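Local coordinates for protein titin (PDB 5JDD) that serves as a giant structural protein of muscle, whose tandem immunoglobulin domains in the I-band probably contribute to passive elasticity, at residues E89-T94 and V114-V119; M122-G127 and T161-N166. One frame throughout, in Å; residues are numbered along the deposited sequence.

Overall arrangement
Contact 2 lies within the middle immunoglobulin domain of a three-domain tandem, and contact 1 where the preceding domain leads into it; their centres are about 14 Å apart. Contact 1 (89-94 with 114-119) sits at the pole facing the preceding domain, where the connecting chain meets the loop after strand 108-114. Contact 2 (122-127 with 161-166) pairs strands 123-125 and 158-164 in the other sheet of the sandwich. They follow one another along the chain yet touch in the core. V114 CG1 of contact 1 lies 3.6 Å from C164 SG and 3.8 Å from F162 CE1 of contact 2. Through such side chains the sheet containing strands 93-95 and 108-114 packs on strand 158-164 of the facing sheet.

Contact 1: residues E89-T94 and V114-V119; sequences ETLHIT and VSHFNV
At the junction between two consecutive I-set immunoglobulin domains, E89, at the end of strand 80-89 of the preceding domain, reaches H116 in the loop that follows strand 108-114 of the next. H116 NE2 donates to E89 OE1 over 2.6 Å with an N-H...O angle of 169°. OE1 lies close to the imidazole plane, but the carboxylate itself is turned well away from it, and the N-H meets OE1 on its anti side. The other ring nitrogen, H116 ND1, is 2.7 Å from S115 OG, a hydrogen bond whose donor is not fixed. That hydroxyl in turn accepts the backbone N-H of H92 (N to OG 2.9 Å, 165°). A chi1 of 56° tucks S115 OG between its own backbone N and carbonyl carbon, and from there it faces both partners. S115 CB meanwhile sits almost over the centre of the H92 ring, 3.4 Å from its centroid in a CH-pi contact. The ring is steadied by its ND1, which donates to T90 O at 2.9 Å from above the carbonyl plane. The S115 side chain is thus held between two imidazoles, covering the face of one and bonded to a nitrogen of the other. L91 CD2 packs against V119 CG2 (3.9 Å) and reaches the H116 ring obliquely; its side chain also touches L16 of the preceding domain. Farther along, I93 and V114 form an antiparallel non-hydrogen-bonded pair, joining edge strand 93-95 to strand 108-114. Beside this pair a water lies 2.7 Å from T94 OG1 and donates a hydrogen bond to V114 O.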
loop_
_atom_site.group_PDB
_atom_site.type_symbol
_atom_site.label_atom_id
_atom_site.label_comp_id
_atom_site.label_asym_id
_atom_site.label_seq_id
_atom_site.Cartn_x
_atom_site.Cartn_y
_atom_site.Cartn_z
ATOM N N GLU A 89 5.434 -9.383 21.169
ATOM C CA GLU A 89 4.710 -9.326 19.907
ATOM C C GLU A 89 5.606 -8.640 18.877
ATOM O O GLU A 89 6.294 -7.668 19.196
ATOM C CB GLU A 89 3.351 -8.617 20.055
ATOM C CG GLU A 89 2.361 -9.402 20.926
ATOM C CD GLU A 89 0.924 -8.907 20.836
ATOM O OE1 GLU A 89 0.662 -7.890 20.160
ATOM O OE2 GLU A 89 0.046 -9.543 21.462
ATOM N N THR A 90 5.639 -9.170 17.662
ATOM C CA THR A 90 6.391 -8.545 16.594
ATOM C C THR A 90 5.427 -8.074 15.522
ATOM O O THR A 90 4.344 -8.645 15.358
ATOM C CB THR A 90 7.393 -9.523 15.967
ATOM O OG1 THR A 90 6.676 -10.609 15.367
ATOM C CG2 THR A 90 8.351 -10.053 17.020
ATOM N N LEU A 91 5.816 -7.034 14.795
ATOM C CA LEU A 91 5.006 -6.533 13.686
ATOM C C LEU A 91 5.125 -7.504 12.529
ATOM O O LEU A 91 6.233 -7.850 12.111
ATOM C CB LEU A 91 5.506 -5.171 13.241
ATOM C CG LEU A 91 5.486 -4.048 14.282
ATOM C CD1 LEU A 91 6.045 -2.755 13.704
ATOM C CD2 LEU A 91 4.085 -3.813 14.837
ATOM N N HIS A 92 3.991 -7.955 12.009
ATOM C CA HIS A 92 4.032 -8.898 10.898
ATOM C C HIS A 92 2.830 -8.774 9.982
ATOM O O HIS A 92 1.812 -8.176 10.334
ATOM C CB HIS A 92 4.159 -10.339 11.418
ATOM C CG HIS A 92 3.028 -10.773 12.301
ATOM N ND1 HIS A 92 3.011 -10.538 13.660
ATOM C CD2 HIS A 92 1.883 -11.445 12.023
ATOM C CE1 HIS A 92 1.904 -11.042 14.181
ATOM N NE2 HIS A 92 1.204 -11.600 13.209
ATOM N N ILE A 93 2.961 -9.357 8.797
ATOM C CA ILE A 93 1.914 -9.339 7.783
ATOM C C ILE A 93 0.869 -10.409 8.096
ATOM O O ILE A 93 1.228 -11.550 8.403
ATOM C CB ILE A 93 2.512 -9.624 6.399
ATOM C CG1 ILE A 93 3.564 -8.568 6.023
ATOM C CG2 ILE A 93 1.420 -9.688 5.337
ATOM C CD1 ILE A 93 3.019 -7.156 5.915
ATOM N N THR A 94 -0.414 -10.047 8.036
ATOM C CA THR A 94 -1.488 -11.027 8.248
ATOM C C THR A 94 -2.308 -11.313 6.992
ATOM O O THR A 94 -3.050 -12.285 6.950
ATOM C CB THR A 94 -2.463 -10.609 9.352
ATOM O OG1 THR A 94 -3.209 -9.475 8.902
ATOM C CG2 THR A 94 -1.716 -10.254 10.644
ATOM N N VAL A 114 -1.789 -5.854 8.373
ATOM C CA VAL A 114 -0.704 -6.032 9.315
ATOM C C VAL A 114 -1.243 -6.371 10.708
ATOM O O VAL A 114 -2.439 -6.258 10.976
ATOM C CB VAL A 114 0.230 -4.788 9.350
ATOM C CG1 VAL A 114 0.795 -4.507 7.952
ATOM C CG2 VAL A 114 -0.511 -3.571 9.886
ATOM N N SER A 115 -0.338 -6.773 11.591
ATOM C CA SER A 115 -0.693 -7.350 12.884
ATOM C C SER A 115 -1.150 -6.339 13.934
ATOM O O SER A 115 -1.823 -6.701 14.905
ATOM C CB SER A 115 0.505 -8.125 13.421
ATOM O OG SER A 115 1.645 -7.284 13.486
ATOM N N HIS A 116 -0.760 -5.079 13.760
ATOM C CA HIS A 116 -0.988 -4.059 14.779
ATOM C C HIS A 116 -1.432 -2.730 14.191
ATOM O O HIS A 116 -1.129 -2.410 13.040
ATOM C CB HIS A 116 0.294 -3.841 15.592
ATOM C CG HIS A 116 0.678 -5.020 16.420
ATOM N ND1 HIS A 116 1.394 -6.085 15.915
ATOM C CD2 HIS A 116 0.427 -5.314 17.716
ATOM C CE1 HIS A 116 1.569 -6.984 16.871
ATOM N NE2 HIS A 116 0.989 -6.539 17.972
ATOM N N PHE A 117 -2.166 -1.960 14.983
ATOM C CA PHE A 117 -2.488 -0.592 14.614
ATOM C C PHE A 117 -1.254 0.295 14.695
ATOM O O PHE A 117 -0.283 -0.017 15.394
ATOM C CB PHE A 117 -3.585 -0.041 15.536
ATOM C CG PHE A 117 -4.912 -0.706 15.342
ATOM C CD1 PHE A 117 -5.804 -0.238 14.384
ATOM C CD2 PHE A 117 -5.262 -1.820 16.099
ATOM C CE1 PHE A 117 -7.029 -0.870 14.187
ATOM C CE2 PHE A 117 -6.486 -2.458 15.906
ATOM C CZ PHE A 117 -7.372 -1.978 14.953
ATOM N N ASN A 118 -1.309 1.401 13.956
ATOM C CA ASN A 118 -0.277 2.439 13.974
ATOM C C ASN A 118 1.088 1.997 13.436
ATOM O O ASN A 118 2.131 2.523 13.821
ATOM C CB ASN A 118 -0.183 3.079 15.361
ATOM C CG ASN A 118 -1.499 3.688 15.788
ATOM O OD1 ASN A 118 -2.152 4.387 15.006
ATOM N ND2 ASN A 118 -1.923 3.390 17.009
ATOM N N VAL A 119 1.069 1.041 12.514
ATOM C CA VAL A 119 2.271 0.711 11.757
ATOM C C VAL A 119 2.420 1.777 10.680
ATOM O O VAL A 119 1.474 2.040 9.946
ATOM C CB VAL A 119 2.167 -0.676 11.090
ATOM C CG1 VAL A 119 3.337 -0.911 10.142
ATOM C CG2 VAL A 119 2.117 -1.764 12.152
HETATM O O HOH W 1 -4.551 -7.921 10.720
#

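Contact 2: residues M122-G127 and T161-N166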
loop_
_atom_site.group_PDB
_atom_site.type_symbol
_atom_site.label_atom_id
_atom_site.label_comp_id
_atom_site.label_asym_id
_atom_site.label_seq_id
_atom_site.Cartn_x
_atom_site.Cartn_y
_atom_site.Cartn_z
ATOM N N MET A 122 5.022 2.137 4.666
ATOM C CA MET A 122 6.316 2.053 3.993
ATOM C C MET A 122 6.197 1.216 2.738
ATOM O O MET A 122 6.146 -0.011 2.805
ATOM C CB MET A 122 7.385 1.462 4.914
ATOM C CG MET A 122 8.786 1.425 4.272
ATOM S SD MET A 122 9.400 3.041 3.726
ATOM C CE MET A 122 9.531 3.912 5.281
ATOM N N TRP A 123 6.157 1.896 1.596
ATOM C CA TRP A 123 5.980 1.253 0.301
ATOM C C TRP A 123 7.200 1.456 -0.575
ATOM O O TRP A 123 7.716 2.569 -0.684
ATOM C CB TRP A 123 4.767 1.857 -0.407
ATOM C CG TRP A 123 3.452 1.521 0.235
ATOM C CD1 TRP A 123 2.779 2.252 1.176
ATOM C CD2 TRP A 123 2.661 0.359 -0.019
ATOM N NE1 TRP A 123 1.608 1.610 1.518
ATOM C CE2 TRP A 123 1.504 0.451 0.794
ATOM C CE3 TRP A 123 2.809 -0.742 -0.864
ATOM C CZ2 TRP A 123 0.502 -0.529 0.787
ATOM C CZ3 TRP A 123 1.813 -1.711 -0.878
ATOM C CH2 TRP A 123 0.676 -1.599 -0.052
ATOM N N LEU A 124 7.643 0.384 -1.226
ATOM C CA LEU A 124 8.775 0.457 -2.145
ATOM C C LEU A 124 8.340 0.058 -3.543
ATOM O O LEU A 124 7.434 -0.765 -3.708
ATOM C CB LEU A 124 9.901 -0.490 -1.713
ATOM C CG LEU A 124 10.221 -0.636 -0.230
ATOM C CD1 LEU A 124 11.354 -1.655 -0.045
ATOM C CD2 LEU A 124 10.610 0.709 0.368
ATOM N N LYS A 125 8.992 0.644 -4.540
ATOM C CA LYS A 125 8.877 0.204 -5.926
ATOM C C LYS A 125 10.272 -0.254 -6.332
ATOM O O LYS A 125 11.210 0.545 -6.336
ATOM C CB LYS A 125 8.433 1.353 -6.838
ATOM C CG LYS A 125 8.431 0.991 -8.332
ATOM C CD LYS A 125 8.113 2.201 -9.189
ATOM C CE LYS A 125 8.090 1.810 -10.667
ATOM N NZ LYS A 125 7.885 2.982 -11.570
ATOM N N ASN A 126 10.417 -1.530 -6.669
ATOM C CA ASN A 126 11.732 -2.093 -6.985
ATOM C C ASN A 126 12.799 -1.713 -5.957
ATOM O O ASN A 126 13.932 -1.379 -6.312
ATOM C CB ASN A 126 12.169 -1.700 -8.408
ATOM C CG ASN A 126 11.235 -2.240 -9.484
ATOM O OD1 ASN A 126 10.596 -3.279 -9.309
ATOM N ND2 ASN A 126 11.172 -1.544 -10.612
ATOM N N GLY A 127 12.417 -1.737 -4.683
ATOM C CA GLY A 127 13.372 -1.568 -3.603
ATOM C C GLY A 127 13.662 -0.131 -3.230
ATOM O O GLY A 127 14.486 0.129 -2.355
ATOM N N THR A 161 6.438 -3.328 -2.712
ATOM C CA THR A 161 6.673 -3.969 -1.430
ATOM C C THR A 161 6.118 -3.108 -0.308
ATOM O O THR A 161 6.275 -1.894 -0.333
ATOM C CB THR A 161 8.193 -4.124 -1.194
ATOM O OG1 THR A 161 8.767 -4.936 -2.229
ATOM C CG2 THR A 161 8.482 -4.753 0.164
ATOM N N PHE A 162 5.460 -3.739 0.667
ATOM C CA PHE A 162 5.144 -3.078 1.927
ATOM C C PHE A 162 6.065 -3.614 3.016
ATOM O O PHE A 162 6.200 -4.828 3.179
ATOM C CB PHE A 162 3.687 -3.303 2.345
ATOM C CG PHE A 162 3.299 -2.499 3.550
ATOM C CD1 PHE A 162 3.390 -3.039 4.823
ATOM C CD2 PHE A 162 2.922 -1.178 3.417
ATOM C CE1 PHE A 162 3.066 -2.285 5.946
ATOM C CE2 PHE A 162 2.596 -0.414 4.528
ATOM C CZ PHE A 162 2.666 -0.966 5.808
ATOM N N VAL A 163 6.719 -2.709 3.746
ATOM C CA VAL A 163 7.591 -3.090 4.858
ATOM C C VAL A 163 6.864 -2.921 6.186
ATOM O O VAL A 163 6.361 -1.841 6.502
ATOM C CB VAL A 163 8.878 -2.255 4.881
ATOM C CG1 VAL A 163 9.788 -2.713 6.018
ATOM C CG2 VAL A 163 9.605 -2.364 3.540
ATOM N N CYS A 164 6.829 -4.002 6.961
ATOM C CA CYS A 164 6.122 -4.032 8.232
ATOM C C CYS A 164 7.070 -4.549 9.305
ATOM O O CYS A 164 7.259 -5.767 9.453
ATOM C CB CYS A 164 4.917 -4.965 8.091
ATOM S SG CYS A 164 3.960 -5.250 9.579
ATOM N N GLY A 165 7.683 -3.634 10.046
ATOM C CA GLY A 165 8.744 -4.012 10.971
ATOM C C GLY A 165 9.848 -4.759 10.236
ATOM O O GLY A 165 10.423 -4.250 9.263
ATOM N N ASN A 166 10.124 -5.982 10.678
ATOM C CA ASN A 166 11.139 -6.812 10.043
ATOM C C ASN A 166 10.561 -7.804 9.040
ATOM O O ASN A 166 11.282 -8.654 8.509
ATOM C CB ASN A 166 11.957 -7.525 11.121
ATOM C CG ASN A 166 12.619 -6.551 12.048
ATOM O OD1 ASN A 166 13.205 -5.566 11.600
ATOM N ND2 ASN A 166 12.494 -6.783 13.351
HETATM O O HOH W 2 9.891 -3.444 -4.218
#
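With chi1 at -69°, W123 CG stands beside its backbone N, while F162 CG, at chi1 -173°, stands beside its own carbonyl carbon; these torsions bring the two rings together on the inner face of the sheet. F162 turns an edge to the W123 face, giving a T-shaped (edge-to-face) stack. The F162 ring centroid is 5.0 Å from that of the indole five-membered ring, with planes 69° apart, and F162 CD2 comes within 3.4 Å of W123 CE2. F162 CB also lies over the six-membered ring, 4.1 Å from its centroid. The backbones explain this juxtaposition, since W123 and F162 form an antiparallel non-hydrogen-bonded pair. Bonds flank it: V163 N donates to M122 O at 2.9 Å, in the carbonyl plane. In the adjoining hydrogen-bonded pair, L124 N donates to T161 O (2.8 Å) and T161 N returns a bond to L124 O (2.9 Å). On the opposite face, M122 lies alongside V163, with CG 3.7 Å from V163 CB, and L124 packs on T161 and V163. T161 OG1 bonds to S170 and to a water that accepts from G127 N. F162, which probably occupies the place of the second canonical cysteine on strand F, packs on C112 of strand 108-114, in the place of the first. A buried strand-C tryptophan beside strand F is a hallmark of the immunoglobulin sandwich, here in its I-set form.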